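Local coordinates for protein phosphatidylserine synthase (Haemophilus influenzae, PDB 3HSI) that belongs to the phospholipase D superfamily, combining a phospholipase D active site motif and a further PLD-like domain in a single chain, at residues A36-Q41 against S155-N160; R75-N80 against Y118-D123; N161-Q166 against R171-Q176. One frame throughout, in Å; residues are numbered along the deposited sequence.

How the contacts relate
Contacts 1 and 3 are buried and adjoin, their centres about 5 Å apart, whereas contact 2 lies at the periphery, its centre about 31 Å from the centre of the chain. Contacts 1 and 3 share the connection between strands 151-155 and 171-179; S155 OG meets R174 O at 2.7 Å, and K39 NZ meets Q166 OE1 at 2.8 Å. Contact 2 lies on the same side of the chain's centre as contact 1 and involves helix 64-79, which also meets L164 of contact 3. Chemistry follows location: contact 1 is one phenylalanine against small side chains, contact 2 is aliphatic and partly exposed, and contact 3 combines hydrogen bonds, a CH-pi contact and a bridging water.

Contact 1 of 3, residues A36-Q41 against S155-N160; sequences AEFKTQ and SGASIN
F38 meets A157 and S155 through the far end of its ring, and these two pairs make up the close packing. The tightest approach is F38 CE2 to A157 CB, 3.5 Å; on the other flank F38 CE1 lies 4.0 Å from S155 CB, so CZ sits between the two small side chains. The S155 methylene and the A157 methyl both approach the ring obliquely. The reach belongs to the side chain, since F38 CA and S155 CA are 9.0 Å apart: with CG anti to the backbone N (chi1 177°), the ring extends from helix 35-48 across that gap. Its position is further defined by stacking with Y175.

S155 turns its hydroxyl to polar work. S155 OG accepts from A157 N at 3.1 Å, with an N-H...O angle of 157°, and with R174 O as its second partner this buried oxygen is satisfied beside an apolar ring.

The rest is looser. The side chain of I159 comes no nearer than 5.4 Å to 36-41, and A36, E37 and T40 lie on the exposed side of the helix. There T40 OG1 bonds to A36 O at 2.8 Å, from the opposite face of that carbonyl to T40 N.

The S155-A157 geometry is an ST turn, set within the phospholipase D active site motif, just as the chain leaves strand 151-155.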
ATOM      1  N   ALA C  36      -9.026  34.031  -6.814  1.00 22.09           N
ATOM      2  CA  ALA C  36      -9.853  35.108  -6.312  1.00 22.60           C
ATOM      3  C   ALA C  36     -11.260  35.006  -6.878  1.00 22.40           C
ATOM      4  O   ALA C  36     -12.208  35.142  -6.125  1.00 22.70           O
ATOM      5  CB  ALA C  36      -9.218  36.501  -6.617  1.00 21.96           C
ATOM      6  N   GLU C  37     -11.389  34.756  -8.186  1.00 22.91           N
ATOM      7  CA  GLU C  37     -12.692  34.451  -8.815  1.00 23.41           C
ATOM      8  C   GLU C  37     -13.392  33.248  -8.166  1.00 22.35           C
ATOM      9  O   GLU C  37     -14.602  33.258  -7.925  1.00 21.82           O
ATOM     10  CB  GLU C  37     -12.534  34.171 -10.323  1.00 23.96           C
ATOM     11  CG  GLU C  37     -12.326  35.399 -11.158  1.00 30.38           C
ATOM     12  CD  GLU C  37     -12.306  35.147 -12.674  1.00 36.60           C
ATOM     13  OE1 GLU C  37     -12.756  34.074 -13.178  1.00 35.24           O
ATOM     14  OE2 GLU C  37     -11.831  36.075 -13.367  1.00 41.17           O
ATOM     15  N   PHE C  38     -12.616  32.211  -7.895  1.00 21.24           N
ATOM     16  CA  PHE C  38     -13.119  31.014  -7.252  1.00 21.73           C
ATOM     17  C   PHE C  38     -13.740  31.325  -5.880  1.00 21.81           C
ATOM     18  O   PHE C  38     -14.867  30.919  -5.593  1.00 21.58           O
ATOM     19  CB  PHE C  38     -11.942  30.008  -7.125  1.00 22.48           C
ATOM     20  CG  PHE C  38     -12.288  28.718  -6.410  1.00 23.75           C
ATOM     21  CD1 PHE C  38     -13.381  27.926  -6.827  1.00 25.33           C
ATOM     22  CD2 PHE C  38     -11.493  28.268  -5.373  1.00 23.01           C
ATOM     23  CE1 PHE C  38     -13.684  26.694  -6.166  1.00 26.73           C
ATOM     24  CE2 PHE C  38     -11.782  27.069  -4.698  1.00 24.26           C
ATOM     25  CZ  PHE C  38     -12.870  26.269  -5.093  1.00 23.43           C
ATOM     26  N   LYS C  39     -12.993  32.036  -5.032  1.00 21.93           N
ATOM     27  CA  LYS C  39     -13.528  32.540  -3.787  1.00 21.87           C
ATOM     28  C   LYS C  39     -14.820  33.344  -4.005  1.00 22.07           C
ATOM     29  O   LYS C  39     -15.807  33.158  -3.315  1.00 22.16           O
ATOM     30  CB  LYS C  39     -12.513  33.421  -3.077  1.00 21.73           C
ATOM     31  CG  LYS C  39     -13.051  33.899  -1.728  1.00 21.87           C
ATOM     32  CD  LYS C  39     -12.085  34.761  -0.968  1.00 24.59           C
ATOM     33  CE  LYS C  39     -12.739  35.282   0.269  1.00 24.63           C
ATOM     34  NZ  LYS C  39     -11.861  36.288   0.939  1.00 25.80           N
ATOM     35  N   THR C  40     -14.813  34.247  -4.967  1.00 22.60           N
ATOM     36  CA  THR C  40     -16.012  35.043  -5.213  1.00 23.27           C
ATOM     37  C   THR C  40     -17.217  34.181  -5.619  1.00 23.37           C
ATOM     38  O   THR C  40     -18.318  34.384  -5.117  1.00 23.75           O
ATOM     39  CB  THR C  40     -15.694  36.080  -6.259  1.00 23.48           C
ATOM     40  OG1 THR C  40     -14.491  36.739  -5.840  1.00 25.54           O
ATOM     41  CG2 THR C  40     -16.838  37.116  -6.377  1.00 22.17           C
ATOM     42  N   GLN C  41     -16.993  33.220  -6.516  1.00 23.13           N
ATOM     43  CA  GLN C  41     -18.044  32.294  -6.927  1.00 24.03           C
ATOM     44  C   GLN C  41     -18.612  31.455  -5.775  1.00 22.87           C
ATOM     45  O   GLN C  41     -19.821  31.406  -5.604  1.00 22.99           O
ATOM     46  CB  GLN C  41     -17.607  31.396  -8.103  1.00 23.63           C
ATOM     47  CG  GLN C  41     -17.761  32.048  -9.469  1.00 27.56           C
ATOM     48  CD  GLN C  41     -19.067  32.812  -9.634  1.00 30.83           C
ATOM     49  OE1 GLN C  41     -20.146  32.271  -9.446  1.00 32.81           O
ATOM     50  NE2 GLN C  41     -18.963  34.086  -9.960  1.00 33.11           N
ATOM     51  N   SER C 155     -13.408  21.727  -8.792  1.00 22.76           N
ATOM     52  CA  SER C 155     -12.034  22.177  -8.653  1.00 23.95           C
ATOM     53  C   SER C 155     -11.220  21.231  -7.786  1.00 23.90           C
ATOM     54  O   SER C 155     -11.759  20.576  -6.878  1.00 24.30           O
ATOM     55  CB  SER C 155     -11.978  23.553  -7.989  1.00 23.58           C
ATOM     56  OG  SER C 155     -10.634  23.968  -7.909  1.00 24.01           O
ATOM     57  N   GLY C 156      -9.918  21.200  -8.031  1.00 23.67           N
ATOM     58  CA  GLY C 156      -9.018  20.401  -7.177  1.00 23.82           C
ATOM     59  C   GLY C 156      -8.758  21.071  -5.822  1.00 23.70           C
ATOM     60  O   GLY C 156      -8.141  20.473  -4.948  1.00 22.43           O
ATOM     61  N   ALA C 157      -9.259  22.303  -5.650  1.00 23.99           N
ATOM     62  CA  ALA C 157      -8.912  23.173  -4.497  1.00 24.77           C
ATOM     63  C   ALA C 157      -9.620  22.751  -3.219  1.00 24.93           C
ATOM     64  O   ALA C 157     -10.794  22.364  -3.258  1.00 25.77           O
ATOM     65  CB  ALA C 157      -9.273  24.615  -4.803  1.00 25.36           C
ATOM     66  N   SER C 158      -8.924  22.832  -2.087  1.00 24.74           N
ATOM     67  CA  SER C 158      -9.589  22.730  -0.769  1.00 24.49           C
ATOM     68  C   SER C 158      -9.926  24.131  -0.278  1.00 24.53           C
ATOM     69  O   SER C 158      -9.737  25.098  -1.023  1.00 25.28           O
ATOM     70  CB  SER C 158      -8.690  22.055   0.242  1.00 23.62           C
ATOM     71  OG  SER C 158      -8.529  20.699  -0.073  1.00 25.01           O
ATOM     72  N   ILE C 159     -10.447  24.238   0.950  1.00 24.07           N
ATOM     73  CA  ILE C 159     -10.803  25.536   1.525  1.00 23.69           C
ATOM     74  C   ILE C 159      -9.739  25.897   2.552  1.00 22.90           C
ATOM     75  O   ILE C 159      -9.688  25.316   3.633  1.00 22.79           O
ATOM     76  CB  ILE C 159     -12.208  25.549   2.217  1.00 23.59           C
ATOM     77  CG1 ILE C 159     -13.296  24.994   1.295  1.00 26.38           C
ATOM     78  CG2 ILE C 159     -12.581  26.958   2.725  1.00 24.20           C
ATOM     79  CD1 ILE C 159     -13.739  25.961   0.217  1.00 30.27           C
ATOM     80  N   ASN C 160      -8.876  26.835   2.178  1.00 22.55           N
ATOM     81  CA  ASN C 160      -7.947  27.501   3.115  1.00 22.30           C
ATOM     82  C   ASN C 160      -7.503  28.827   2.478  1.00 21.06           C
ATOM     83  O   ASN C 160      -7.919  29.125   1.359  1.00 21.87           O
ATOM     84  CB  ASN C 160      -6.743  26.599   3.465  1.00 21.35           C
ATOM     85  CG  ASN C 160      -5.820  26.397   2.304  1.00 22.15           C
ATOM     86  OD1 ASN C 160      -5.983  27.022   1.262  1.00 22.35           O
ATOM     87  ND2 ASN C 160      -4.828  25.519   2.471  1.00 24.46           N
TER

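Contact 2 of 3, residues R75-N80 against Y118-D123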
ATOM      1  N   ARG C  75     -24.950  31.709   7.783  1.00 26.47           N
ATOM      2  CA  ARG C  75     -25.861  32.794   7.495  1.00 28.19           C
ATOM      3  C   ARG C  75     -27.035  32.314   6.624  1.00 28.00           C
ATOM      4  O   ARG C  75     -28.187  32.608   6.953  1.00 28.02           O
ATOM      5  CB  ARG C  75     -25.104  33.974   6.881  1.00 28.46           C
ATOM      6  CG  ARG C  75     -25.962  35.141   6.432  1.00 33.79           C
ATOM      7  CD  ARG C  75     -25.064  36.157   5.711  1.00 42.86           C
ATOM      8  NE  ARG C  75     -25.754  37.137   4.853  1.00 47.87           N
ATOM      9  CZ  ARG C  75     -26.309  36.876   3.664  1.00 50.82           C
ATOM     10  NH1 ARG C  75     -26.337  35.633   3.165  1.00 51.06           N
ATOM     11  NH2 ARG C  75     -26.875  37.869   2.979  1.00 52.30           N
ATOM     12  N   VAL C  76     -26.764  31.559   5.550  1.00 27.77           N
ATOM     13  CA  VAL C  76     -27.858  31.121   4.676  1.00 28.35           C
ATOM     14  C   VAL C  76     -28.717  30.080   5.364  1.00 29.49           C
ATOM     15  O   VAL C  76     -29.942  30.056   5.178  1.00 28.96           O
ATOM     16  CB  VAL C  76     -27.424  30.617   3.265  1.00 28.03           C
ATOM     17  CG1 VAL C  76     -26.995  31.774   2.446  1.00 29.22           C
ATOM     18  CG2 VAL C  76     -26.352  29.522   3.333  1.00 25.49           C
ATOM     19  N   LYS C  77     -28.053  29.247   6.168  1.00 30.55           N
ATOM     20  CA  LYS C  77     -28.696  28.195   6.933  1.00 32.21           C
ATOM     21  C   LYS C  77     -29.599  28.767   8.024  1.00 32.42           C
ATOM     22  O   LYS C  77     -30.628  28.192   8.335  1.00 32.76           O
ATOM     23  CB  LYS C  77     -27.644  27.271   7.523  1.00 32.35           C
ATOM     24  CG  LYS C  77     -28.205  26.159   8.348  1.00 37.45           C
ATOM     25  CD  LYS C  77     -28.974  25.137   7.510  1.00 40.67           C
ATOM     26  CE  LYS C  77     -29.853  24.314   8.418  1.00 44.35           C
ATOM     27  NZ  LYS C  77     -30.526  23.217   7.676  1.00 47.54           N
ATOM     28  N   GLN C  78     -29.226  29.904   8.594  1.00 33.03           N
ATOM     29  CA  GLN C  78     -30.070  30.534   9.578  1.00 33.95           C
ATOM     30  C   GLN C  78     -31.293  31.234   8.938  1.00 33.38           C
ATOM     31  O   GLN C  78     -32.335  31.321   9.570  1.00 33.58           O
ATOM     32  CB  GLN C  78     -29.283  31.396  10.604  1.00 34.62           C
ATOM     33  CG  GLN C  78     -28.841  32.770  10.140  1.00 38.84           C
ATOM     34  CD  GLN C  78     -27.679  33.361  10.963  1.00 43.72           C
ATOM     35  OE1 GLN C  78     -27.199  32.755  11.926  1.00 46.12           O
ATOM     36  NE2 GLN C  78     -27.224  34.552  10.571  1.00 44.27           N
ATOM     37  N   GLU C  79     -31.128  31.692   7.695  0.50 33.16           N
ATOM     38  CA  GLU C  79     -32.211  32.248   6.873  0.50 32.97           C
ATOM     39  C   GLU C  79     -33.144  31.158   6.301  0.50 32.78           C
ATOM     40  O   GLU C  79     -34.332  31.405   6.095  0.50 32.46           O
ATOM     41  CB  GLU C  79     -31.628  33.080   5.716  0.50 32.93           C
ATOM     42  CG  GLU C  79     -30.655  34.182   6.138  0.50 34.07           C
ATOM     43  CD  GLU C  79     -29.851  34.793   4.970  0.50 36.07           C
ATOM     44  OE1 GLU C  79     -29.530  34.075   3.995  0.50 35.72           O
ATOM     45  OE2 GLU C  79     -29.526  36.003   5.038  0.50 36.98           O
ATOM     46  N   ASN C  80     -32.593  29.963   6.045  1.00 32.37           N
ATOM     47  CA  ASN C  80     -33.312  28.835   5.397  1.00 32.38           C
ATOM     48  C   ASN C  80     -33.136  27.551   6.225  1.00 31.72           C
ATOM     49  O   ASN C  80     -32.227  26.763   5.948  1.00 30.79           O
ATOM     50  CB  ASN C  80     -32.784  28.573   3.964  1.00 33.48           C
ATOM     51  CG  ASN C  80     -32.778  29.836   3.066  1.00 36.16           C
ATOM     52  OD1 ASN C  80     -33.795  30.185   2.455  1.00 39.69           O
ATOM     53  ND2 ASN C  80     -31.626  30.508   2.982  1.00 36.41           N
ATOM     54  N   TYR C 118     -22.422  29.199  17.022  1.00 32.16           N
ATOM     55  CA  TYR C 118     -23.561  29.706  16.266  1.00 32.90           C
ATOM     56  C   TYR C 118     -24.904  29.282  16.865  1.00 33.60           C
ATOM     57  O   TYR C 118     -25.866  30.031  16.800  1.00 33.74           O
ATOM     58  CB  TYR C 118     -23.476  29.246  14.808  1.00 32.71           C
ATOM     59  CG  TYR C 118     -22.676  30.182  13.944  1.00 32.30           C
ATOM     60  CD1 TYR C 118     -23.252  31.343  13.433  1.00 31.75           C
ATOM     61  CD2 TYR C 118     -21.330  29.913  13.651  1.00 33.45           C
ATOM     62  CE1 TYR C 118     -22.522  32.214  12.640  1.00 31.71           C
ATOM     63  CE2 TYR C 118     -20.580  30.775  12.854  1.00 33.12           C
ATOM     64  CZ  TYR C 118     -21.189  31.929  12.356  1.00 32.89           C
ATOM     65  OH  TYR C 118     -20.464  32.790  11.570  1.00 32.37           O
ATOM     66  N   GLN C 119     -24.934  28.086  17.460  1.00 34.69           N
ATOM     67  CA  GLN C 119     -26.151  27.399  17.909  1.00 35.60           C
ATOM     68  C   GLN C 119     -27.403  27.700  17.079  1.00 35.67           C
ATOM     69  O   GLN C 119     -28.332  28.364  17.525  1.00 35.78           O
ATOM     70  CB  GLN C 119     -26.376  27.561  19.420  1.00 36.04           C
ATOM     71  CG  GLN C 119     -26.654  28.957  19.909  1.00 38.42           C
ATOM     72  CD  GLN C 119     -26.543  29.078  21.423  1.00 43.22           C
ATOM     73  OE1 GLN C 119     -26.375  28.081  22.142  1.00 43.98           O
ATOM     74  NE2 GLN C 119     -26.626  30.309  21.916  1.00 43.11           N
ATOM     75  N   LEU C 120     -27.404  27.214  15.849  1.00 36.60           N
ATOM     76  CA  LEU C 120     -28.596  27.251  15.001  1.00 37.39           C
ATOM     77  C   LEU C 120     -29.743  26.536  15.709  1.00 37.79           C
ATOM     78  O   LEU C 120     -29.515  25.517  16.374  1.00 36.88           O
ATOM     79  CB  LEU C 120     -28.333  26.543  13.674  1.00 37.11           C
ATOM     80  CG  LEU C 120     -27.279  27.137  12.741  1.00 37.89           C
ATOM     81  CD1 LEU C 120     -26.728  26.040  11.818  1.00 37.94           C
ATOM     82  CD2 LEU C 120     -27.843  28.300  11.939  1.00 36.36           C
ATOM     83  N   PRO C 121     -30.980  27.048  15.548  1.00 38.66           N
ATOM     84  CA  PRO C 121     -32.120  26.432  16.234  1.00 39.52           C
ATOM     85  C   PRO C 121     -32.275  24.983  15.780  1.00 40.21           C
ATOM     86  O   PRO C 121     -32.484  24.087  16.594  1.00 40.19           O
ATOM     87  CB  PRO C 121     -33.320  27.279  15.770  1.00 39.72           C
ATOM     88  CG  PRO C 121     -32.726  28.549  15.203  1.00 39.62           C
ATOM     89  CD  PRO C 121     -31.407  28.113  14.617  1.00 38.90           C
ATOM     90  N   ASP C 122     -32.134  24.776  14.476  1.00 41.07           N
ATOM     91  CA  ASP C 122     -32.179  23.468  13.874  1.00 41.73           C
ATOM     92  C   ASP C 122     -31.074  22.628  14.514  1.00 42.28           C
ATOM     93  O   ASP C 122     -31.353  21.659  15.268  1.00 42.47           O
ATOM     94  CB  ASP C 122     -31.966  23.603  12.371  1.00 42.17           C
ATOM     95  N   ASP C 123     -29.829  23.028  14.232  1.00 41.43           N
ATOM     96  CA  ASP C 123     -28.659  22.468  14.890  1.00 40.55           C
ATOM     97  C   ASP C 123     -28.301  21.090  14.320  1.00 38.95           C
ATOM     98  O   ASP C 123     -27.974  20.170  15.042  1.00 38.62           O
ATOM     99  CB  ASP C 123     -28.895  22.455  16.407  1.00 40.74           C
ATOM    100  CG  ASP C 123     -27.778  21.796  17.184  1.00 43.27           C
ATOM    101  OD1 ASP C 123     -26.579  21.983  16.841  1.00 44.97           O
ATOM    102  OD2 ASP C 123     -28.123  21.092  18.160  1.00 45.58           O
TER
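L120 meets K77 and Q78 because chi1 of -64° carries its CG toward helix 64-79, where chi2 leaves both methyls in contact; K77 CG, anti to the backbone N (chi1 179°), meets them, and the bend at chi2 turns the rest of the lysine chain. The contact joins two successive beta-alpha-beta units of an alpha/beta sheet: helix 64-79 links the parallel strands 52-56 and 84-90, and helix 107-118 links 84-90 to the parallel strand 127-130. It therefore brings the last turn of one connecting helix against the loop that follows the next.

The two branches of L120 divide the work. L120 CD1 packs on K77 CG at 3.8 Å, and the two side chains cross at about a right angle. L120 CD2 faces the start of the neighbouring residue, 3.7 Å from Q78 CB and 3.9 Å from Q78 CA, so it reaches the helix backbone as well as a side chain. Q78 CA and L120 CA are the closest such pair across the contact, at 6.5 Å.

Toward the exposed side the fit relaxes. Q78 extends beyond CG toward Y118, yet Q78 OE1 stays 4.5 Å from Y118 CD1, and no hydrogen bond crosses between the segments. The Y118 ring stacks instead on Y74, one turn back along helix 64-79. K77 packs its aliphatic stem on L120 and delivers NZ to the backbone oxygens of P81 and L83, in the chain that runs on from the helix toward strand 84-90.

N80, the first residue beyond the helix, folds its side chain back on the last turn: N80 ND2 donates to V76 O at 2.8 Å, with an N-H...O angle of 147°.

Contact 3 of 3, residues N161-Q166 against R171-Q176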
ATOM      1  N   ASN C 161      -6.656  29.587   3.166  1.00 19.84           N
ATOM      2  CA  ASN C 161      -6.169  30.884   2.662  1.00 18.95           C
ATOM      3  C   ASN C 161      -5.552  30.866   1.262  1.00 18.69           C
ATOM      4  O   ASN C 161      -5.897  31.692   0.400  1.00 18.42           O
ATOM      5  CB  ASN C 161      -5.160  31.514   3.650  1.00 17.91           C
ATOM      6  CG  ASN C 161      -5.803  31.945   4.965  1.00 18.26           C
ATOM      7  OD1 ASN C 161      -7.009  32.179   5.046  1.00 20.46           O
ATOM      8  ND2 ASN C 161      -4.992  32.031   6.011  1.00 19.60           N
ATOM      9  N   VAL C 162      -4.604  29.962   1.035  1.00 18.52           N
ATOM     10  CA  VAL C 162      -3.925  29.983  -0.259  1.00 18.37           C
ATOM     11  C   VAL C 162      -4.823  29.625  -1.452  1.00 18.96           C
ATOM     12  O   VAL C 162      -4.809  30.329  -2.457  1.00 18.41           O
ATOM     13  CB  VAL C 162      -2.499  29.304  -0.257  1.00 18.86           C
ATOM     14  CG1 VAL C 162      -1.549  30.155   0.593  1.00 17.32           C
ATOM     15  CG2 VAL C 162      -2.538  27.845   0.228  1.00 15.99           C
ATOM     16  N   TYR C 163      -5.684  28.616  -1.300  1.00 19.58           N
ATOM     17  CA  TYR C 163      -6.574  28.232  -2.400  1.00 21.12           C
ATOM     18  C   TYR C 163      -7.581  29.327  -2.752  1.00 21.59           C
ATOM     19  O   TYR C 163      -8.040  29.409  -3.904  1.00 23.22           O
ATOM     20  CB  TYR C 163      -7.331  26.925  -2.088  1.00 22.26           C
ATOM     21  CG  TYR C 163      -6.527  25.642  -2.251  1.00 21.54           C
ATOM     22  CD1 TYR C 163      -6.267  24.813  -1.162  1.00 21.86           C
ATOM     23  CD2 TYR C 163      -6.049  25.256  -3.503  1.00 21.81           C
ATOM     24  CE1 TYR C 163      -5.531  23.620  -1.316  1.00 18.97           C
ATOM     25  CE2 TYR C 163      -5.318  24.083  -3.673  1.00 21.37           C
ATOM     26  CZ  TYR C 163      -5.075  23.255  -2.580  1.00 22.28           C
ATOM     27  OH  TYR C 163      -4.342  22.093  -2.775  1.00 22.39           O
ATOM     28  N   LEU C 164      -7.936  30.161  -1.782  1.00 20.91           N
ATOM     29  CA  LEU C 164      -8.902  31.234  -2.027  1.00 21.03           C
ATOM     30  C   LEU C 164      -8.266  32.634  -2.139  1.00 21.24           C
ATOM     31  O   LEU C 164      -8.982  33.658  -2.224  1.00 21.29           O
ATOM     32  CB  LEU C 164      -9.968  31.207  -0.926  1.00 21.93           C
ATOM     33  CG  LEU C 164     -11.138  30.229  -1.133  1.00 22.79           C
ATOM     34  CD1 LEU C 164     -10.673  28.856  -1.515  1.00 25.78           C
ATOM     35  CD2 LEU C 164     -11.964  30.132   0.114  1.00 25.67           C
ATOM     36  N   HIS C 165      -6.924  32.667  -2.160  1.00 20.82           N
ATOM     37  CA  HIS C 165      -6.170  33.912  -2.219  1.00 20.24           C
ATOM     38  C   HIS C 165      -6.641  34.891  -1.143  1.00 20.08           C
ATOM     39  O   HIS C 165      -6.958  36.040  -1.428  1.00 19.10           O
ATOM     40  CB  HIS C 165      -6.319  34.548  -3.602  1.00 20.20           C
ATOM     41  CG  HIS C 165      -5.206  35.471  -3.953  1.00 19.31           C
ATOM     42  ND1 HIS C 165      -4.958  35.874  -5.243  1.00 19.47           N
ATOM     43  CD2 HIS C 165      -4.255  36.055  -3.182  1.00 20.21           C
ATOM     44  CE1 HIS C 165      -3.909  36.682  -5.249  1.00 18.65           C
ATOM     45  NE2 HIS C 165      -3.460  36.799  -4.012  1.00 16.85           N
ATOM     46  N   GLN C 166      -6.669  34.433   0.104  1.00 20.66           N
ATOM     47  CA  GLN C 166      -7.099  35.293   1.204  1.00 20.50           C
ATOM     48  C   GLN C 166      -6.220  36.538   1.398  1.00 20.36           C
ATOM     49  O   GLN C 166      -6.742  37.631   1.658  1.00 19.67           O
ATOM     50  CB  GLN C 166      -7.206  34.492   2.508  1.00 21.09           C
ATOM     51  CG  GLN C 166      -7.956  35.228   3.640  1.00 21.97           C
ATOM     52  CD  GLN C 166      -9.444  35.333   3.362  1.00 26.84           C
ATOM     53  OE1 GLN C 166      -9.939  34.803   2.363  1.00 27.38           O
ATOM     54  NE2 GLN C 166     -10.167  36.001   4.243  1.00 25.82           N
ATOM     55  N   ARG C 171      -2.420  29.535  -4.164  1.00 18.73           N
ATOM     56  CA  ARG C 171      -2.119  28.204  -4.643  1.00 19.70           C
ATOM     57  C   ARG C 171      -3.060  28.010  -5.839  1.00 19.53           C
ATOM     58  O   ARG C 171      -4.295  28.035  -5.680  1.00 19.20           O
ATOM     59  CB  ARG C 171      -2.416  27.191  -3.533  1.00 19.57           C
ATOM     60  CG  ARG C 171      -2.022  25.759  -3.836  1.00 21.70           C
ATOM     61  CD  ARG C 171      -1.861  25.011  -2.561  1.00 25.74           C
ATOM     62  NE  ARG C 171      -1.621  23.591  -2.772  1.00 31.96           N
ATOM     63  CZ  ARG C 171      -0.463  23.099  -3.212  1.00 34.97           C
ATOM     64  NH1 ARG C 171       0.544  23.922  -3.503  1.00 36.60           N
ATOM     65  NH2 ARG C 171      -0.295  21.785  -3.343  1.00 35.49           N
ATOM     66  N   TYR C 172      -2.464  27.861  -7.024  1.00 20.61           N
ATOM     67  CA  TYR C 172      -3.168  27.898  -8.319  1.00 21.46           C
ATOM     68  C   TYR C 172      -3.856  26.577  -8.601  1.00 22.49           C
ATOM     69  O   TYR C 172      -3.248  25.501  -8.471  1.00 22.64           O
ATOM     70  CB  TYR C 172      -2.172  28.231  -9.431  1.00 21.60           C
ATOM     71  CG  TYR C 172      -2.720  28.758 -10.756  1.00 22.71           C
ATOM     72  CD1 TYR C 172      -3.896  29.522 -10.821  1.00 22.45           C
ATOM     73  CD2 TYR C 172      -2.010  28.532 -11.949  1.00 22.13           C
ATOM     74  CE1 TYR C 172      -4.370  30.031 -12.045  1.00 22.50           C
ATOM     75  CE2 TYR C 172      -2.460  29.028 -13.170  1.00 23.52           C
ATOM     76  CZ  TYR C 172      -3.639  29.782 -13.211  1.00 23.88           C
ATOM     77  OH  TYR C 172      -4.064  30.277 -14.413  1.00 21.77           O
ATOM     78  N   ASP C 173      -5.141  26.644  -8.929  1.00 22.63           N
ATOM     79  CA  ASP C 173      -5.850  25.455  -9.361  1.00 23.87           C
ATOM     80  C   ASP C 173      -6.699  25.823 -10.591  1.00 24.71           C
ATOM     81  O   ASP C 173      -6.586  26.957 -11.144  1.00 23.58           O
ATOM     82  CB  ASP C 173      -6.706  24.889  -8.187  1.00 24.61           C
ATOM     83  CG  ASP C 173      -6.805  23.353  -8.197  1.00 27.18           C
ATOM     84  OD1 ASP C 173      -7.390  22.814  -9.144  1.00 31.36           O
ATOM     85  OD2 ASP C 173      -6.313  22.676  -7.267  1.00 28.62           O
ATOM     86  N   ARG C 174      -7.539  24.878 -11.028  1.00 24.37           N
ATOM     87  CA  ARG C 174      -8.513  25.147 -12.077  1.00 24.72           C
ATOM     88  C   ARG C 174      -9.907  25.092 -11.515  1.00 24.30           C
ATOM     89  O   ARG C 174     -10.142  24.396 -10.550  1.00 23.64           O
ATOM     90  CB  ARG C 174      -8.401  24.120 -13.186  1.00 25.46           C
ATOM     91  CG  ARG C 174      -7.219  24.323 -14.065  1.00 27.76           C
ATOM     92  CD  ARG C 174      -7.111  23.168 -15.022  1.00 29.61           C
ATOM     93  NE  ARG C 174      -8.118  23.218 -16.077  1.00 28.76           N
ATOM     94  CZ  ARG C 174      -8.584  22.147 -16.716  1.00 29.12           C
ATOM     95  NH1 ARG C 174      -8.160  20.932 -16.396  1.00 31.10           N
ATOM     96  NH2 ARG C 174      -9.452  22.293 -17.702  1.00 30.61           N
ATOM     97  N   TYR C 175     -10.839  25.846 -12.107  1.00 23.67           N
ATOM     98  CA  TYR C 175     -12.177  25.967 -11.529  1.00 23.10           C
ATOM     99  C   TYR C 175     -13.191  25.997 -12.645  1.00 23.27           C
ATOM    100  O   TYR C 175     -13.100  26.840 -13.545  1.00 22.15           O
ATOM    101  CB  TYR C 175     -12.300  27.266 -10.682  1.00 23.68           C
ATOM    102  CG  TYR C 175     -10.997  27.650 -10.009  1.00 21.62           C
ATOM    103  CD1 TYR C 175     -10.672  27.175  -8.743  1.00 20.97           C
ATOM    104  CD2 TYR C 175     -10.061  28.433 -10.674  1.00 22.30           C
ATOM    105  CE1 TYR C 175      -9.477  27.522  -8.132  1.00 21.19           C
ATOM    106  CE2 TYR C 175      -8.846  28.770 -10.081  1.00 20.00           C
ATOM    107  CZ  TYR C 175      -8.554  28.307  -8.824  1.00 20.83           C
ATOM    108  OH  TYR C 175      -7.336  28.634  -8.274  1.00 19.87           O
ATOM    109  N   GLN C 176     -14.155  25.082 -12.595  1.00 22.99           N
ATOM    110  CA  GLN C 176     -15.209  25.065 -13.592  1.00 22.87           C
ATOM    111  C   GLN C 176     -16.576  25.132 -12.948  1.00 22.99           C
ATOM    112  O   GLN C 176     -16.897  24.360 -12.041  1.00 22.93           O
ATOM    113  CB  GLN C 176     -15.116  23.846 -14.490  1.00 22.34           C
ATOM    114  CG  GLN C 176     -13.900  23.856 -15.347  1.00 23.86           C
ATOM    115  CD  GLN C 176     -12.697  23.332 -14.605  1.00 23.78           C
ATOM    116  OE1 GLN C 176     -12.836  22.541 -13.669  1.00 28.18           O
ATOM    117  NE2 GLN C 176     -11.509  23.772 -15.004  1.00 22.94           N
TER
HETATM  118  O   HOH W   1      -6.912  27.879  -5.788  1.00 19.21           O
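Y163 and R171 lie side by side and point the same way, the extended arginine chain running along one face of the tyrosine ring. R171 CD stands over that face, 4.0 Å from the ring centroid and 25° off the normal, a CH-pi contact. Beyond it the guanidinium turns so that its plane makes 66° with the ring, and R171 NE donates to Y163 OH at 3.1 Å, the hydroxyl lying at the guanidinium edge. The ring is thus held at both face and hydroxyl. The far end of the arginine is paired too, NH2 forming a salt bridge with D312.

V162 crosses R171 at a slant, its CG2 3.8 Å from R171 CB. V162 O is gripped twice, from opposite faces of its carbonyl plane: R171 N donates to it at 3.0 Å from well above the plane, with an N-H...O angle of 151°, while H165 N closes the type I turn at 3.2 Å.

A water bridges the segments. It donates to Y163 O at 2.7 Å and R171 O at 2.6 Å, and accepts from Y175 OH, which in turn accepts from D173 N.

Around this core, L164 packs on helices 35-48 and 64-79, while backbone bonds tie Y172 to T362 of strand 362-363 and Q176 to Y154 of strand 151-155.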